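Local coordinates for phosphomethylpyrimidine kinase (Pyrococcus furiosus, PDB 2PB9), which probably phosphorylates hydroxymethylpyrimidine and its phosphate and, through the C-terminal ThiN domain that forms this chain, probably condenses the product with thiazole phosphate into thiamine phosphate, at residues R102-I105 with E106-E110. Residues are numbered along the deposited sequence; the frame is centred on the assembly and turned at random.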
loop_
_atom_site.group_PDB
_atom_site.type_symbol
_atom_site.label_atom_id
_atom_site.label_comp_id
_atom_site.label_asym_id
_atom_site.label_seq_id
_atom_site.Cartn_x
_atom_site.Cartn_y
_atom_site.Cartn_z
ATOM N N ARG A 102 -13.346 -1.744 -11.969
ATOM C CA ARG A 102 -14.552 -0.948 -11.757
ATOM C C ARG A 102 -15.714 -1.436 -12.604
ATOM O O ARG A 102 -16.808 -1.682 -12.109
ATOM C CB ARG A 102 -14.286 0.528 -12.074
ATOM C CG ARG A 102 -13.570 0.779 -13.402
ATOM C CD ARG A 102 -13.925 2.162 -13.990
ATOM N NE ARG A 102 -13.068 2.494 -15.134
ATOM C CZ ARG A 102 -12.066 3.380 -15.094
ATOM N NH1 ARG A 102 -11.785 4.050 -13.968
ATOM N NH2 ARG A 102 -11.326 3.582 -16.181
ATOM N N GLU A 103 -15.459 -1.590 -13.891
ATOM C CA GLU A 103 -16.488 -2.027 -14.811
ATOM C C GLU A 103 -17.116 -3.363 -14.425
ATOM O O GLU A 103 -18.340 -3.462 -14.282
ATOM C CB GLU A 103 -15.904 -2.113 -16.216
ATOM C CG GLU A 103 -16.931 -2.028 -17.319
ATOM C CD GLU A 103 -16.333 -1.504 -18.610
ATOM O OE1 GLU A 103 -15.797 -0.373 -18.600
ATOM O OE2 GLU A 103 -16.394 -2.223 -19.633
ATOM N N ILE A 104 -16.284 -4.384 -14.242
ATOM C CA ILE A 104 -16.791 -5.706 -13.905
ATOM C C ILE A 104 -17.591 -5.706 -12.616
ATOM O O ILE A 104 -18.693 -6.247 -12.560
ATOM C CB ILE A 104 -15.643 -6.731 -13.811
ATOM C CG1 ILE A 104 -14.927 -6.809 -15.166
ATOM C CG2 ILE A 104 -16.191 -8.102 -13.415
ATOM C CD1 ILE A 104 -13.757 -7.735 -15.194
ATOM N N ILE A 105 -17.048 -5.086 -11.581
ATOM C CA ILE A 105 -17.752 -5.045 -10.324
ATOM C C ILE A 105 -19.051 -4.231 -10.441
ATOM O O ILE A 105 -20.100 -4.685 -9.972
ATOM C CB ILE A 105 -16.845 -4.487 -9.218
ATOM C CG1 ILE A 105 -17.436 -4.830 -7.852
ATOM C CG2 ILE A 105 -16.674 -2.993 -9.380
ATOM C CD1 ILE A 105 -17.659 -6.327 -7.627
ATOM N N GLU A 106 -19.005 -3.054 -11.073
ATOM C CA GLU A 106 -20.223 -2.250 -11.223
ATOM C C GLU A 106 -21.281 -3.105 -11.923
ATOM O O GLU A 106 -22.438 -3.176 -11.496
ATOM C CB GLU A 106 -20.001 -0.998 -12.091
ATOM C CG GLU A 106 -18.850 -0.048 -11.715
ATOM C CD GLU A 106 -18.742 0.253 -10.224
ATOM O OE1 GLU A 106 -19.793 0.277 -9.537
ATOM O OE2 GLU A 106 -17.603 0.480 -9.744
ATOM N N GLU A 107 -20.872 -3.746 -13.011
ATOM C CA GLU A 107 -21.771 -4.586 -13.785
ATOM C C GLU A 107 -22.255 -5.816 -13.020
ATOM O O GLU A 107 -23.366 -6.298 -13.258
ATOM C CB GLU A 107 -21.093 -4.991 -15.096
ATOM C CG GLU A 107 -21.040 -3.874 -16.167
ATOM C CD GLU A 107 -21.217 -2.447 -15.609
ATOM O OE1 GLU A 107 -22.358 -2.082 -15.224
ATOM O OE2 GLU A 107 -20.218 -1.688 -15.561
ATOM N N ILE A 108 -21.431 -6.319 -12.100
ATOM C CA ILE A 108 -21.814 -7.479 -11.299
ATOM C C ILE A 108 -22.840 -7.022 -10.272
ATOM O O ILE A 108 -23.811 -7.714 -9.993
ATOM C CB ILE A 108 -20.598 -8.093 -10.563
ATOM C CG1 ILE A 108 -19.678 -8.783 -11.568
ATOM C CG2 ILE A 108 -21.063 -9.110 -9.517
ATOM C CD1 ILE A 108 -18.402 -9.354 -10.947
ATOM N N ILE A 109 -22.607 -5.849 -9.704
ATOM C CA ILE A 109 -23.519 -5.283 -8.723
ATOM C C ILE A 109 -24.902 -5.164 -9.358
ATOM O O ILE A 109 -25.899 -5.658 -8.832
ATOM C CB ILE A 109 -23.078 -3.870 -8.319
ATOM C CG1 ILE A 109 -21.691 -3.909 -7.662
ATOM C CG2 ILE A 109 -24.117 -3.253 -7.417
ATOM C CD1 ILE A 109 -21.674 -4.374 -6.216
ATOM N N GLU A 110 -24.944 -4.489 -10.498
ATOM C CA GLU A 110 -26.188 -4.265 -11.211
ATOM C C GLU A 110 -26.953 -5.559 -11.438
ATOM O O GLU A 110 -28.145 -5.639 -11.142
ATOM C CB GLU A 110 -25.894 -3.590 -12.543
ATOM C CG GLU A 110 -27.108 -3.370 -13.401
ATOM C CD GLU A 110 -26.738 -3.200 -14.859
ATOM O OE1 GLU A 110 -27.656 -3.188 -15.710
ATOM O OE2 GLU A 110 -25.523 -3.081 -15.153
#
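Glu107 N donates to Glu103 O at 2.8 Å with an N-H...O angle of 166°, and Ile109 N reaches Ile105 O at 2.8 Å in the same nearly linear fashion. Both are i to i+4 bonds of an alpha helix; Ile105 O also receives a weak bond from Ile108 N. Glu106 N to Arg102 O and Ile108 N to Ile104 O fit the same pattern but are doubtful, because both acceptors crowd a neighbour in the model.

On the buried face, Ile104 and Ile108 lie side by side and point the same way, CG2 of Ile104 meeting CD1 of Ile108 at 3.5 Å. With chi1 at -60°, Ile104 sets CG2 anti to the backbone N, which puts this methyl against CD1 of Ile108. Buried Ile105 makes a looser contact that leads out to exposed Ile109, 4.4 Å between their CG1 atoms.

Among the acids, Glu107 bends at chi2 (20°), folding its carboxylate back toward Glu103, one turn earlier. Its OE2 lies against the CH2 of Glu103, 3.7 Å from CG. The two carboxylates, probably both negative and with planes well out of parallel, stay apart, Glu103 OE1 to Glu107 OE2 being 5.5 Å; no bond links them. An alanine in place of Glu107 would probably leave CG of Glu103 without its carboxylate neighbour.

Ile104, Ile105 and Ile108 all rest on Ile169 of strand 168-173, with Ile105 also on Tyr158 and Ile108 on Ile156 of strand 154-159. The segment is thus the first turns of an amphipathic helix, 102-114, packed against the mixed sheet of the ThiN domain.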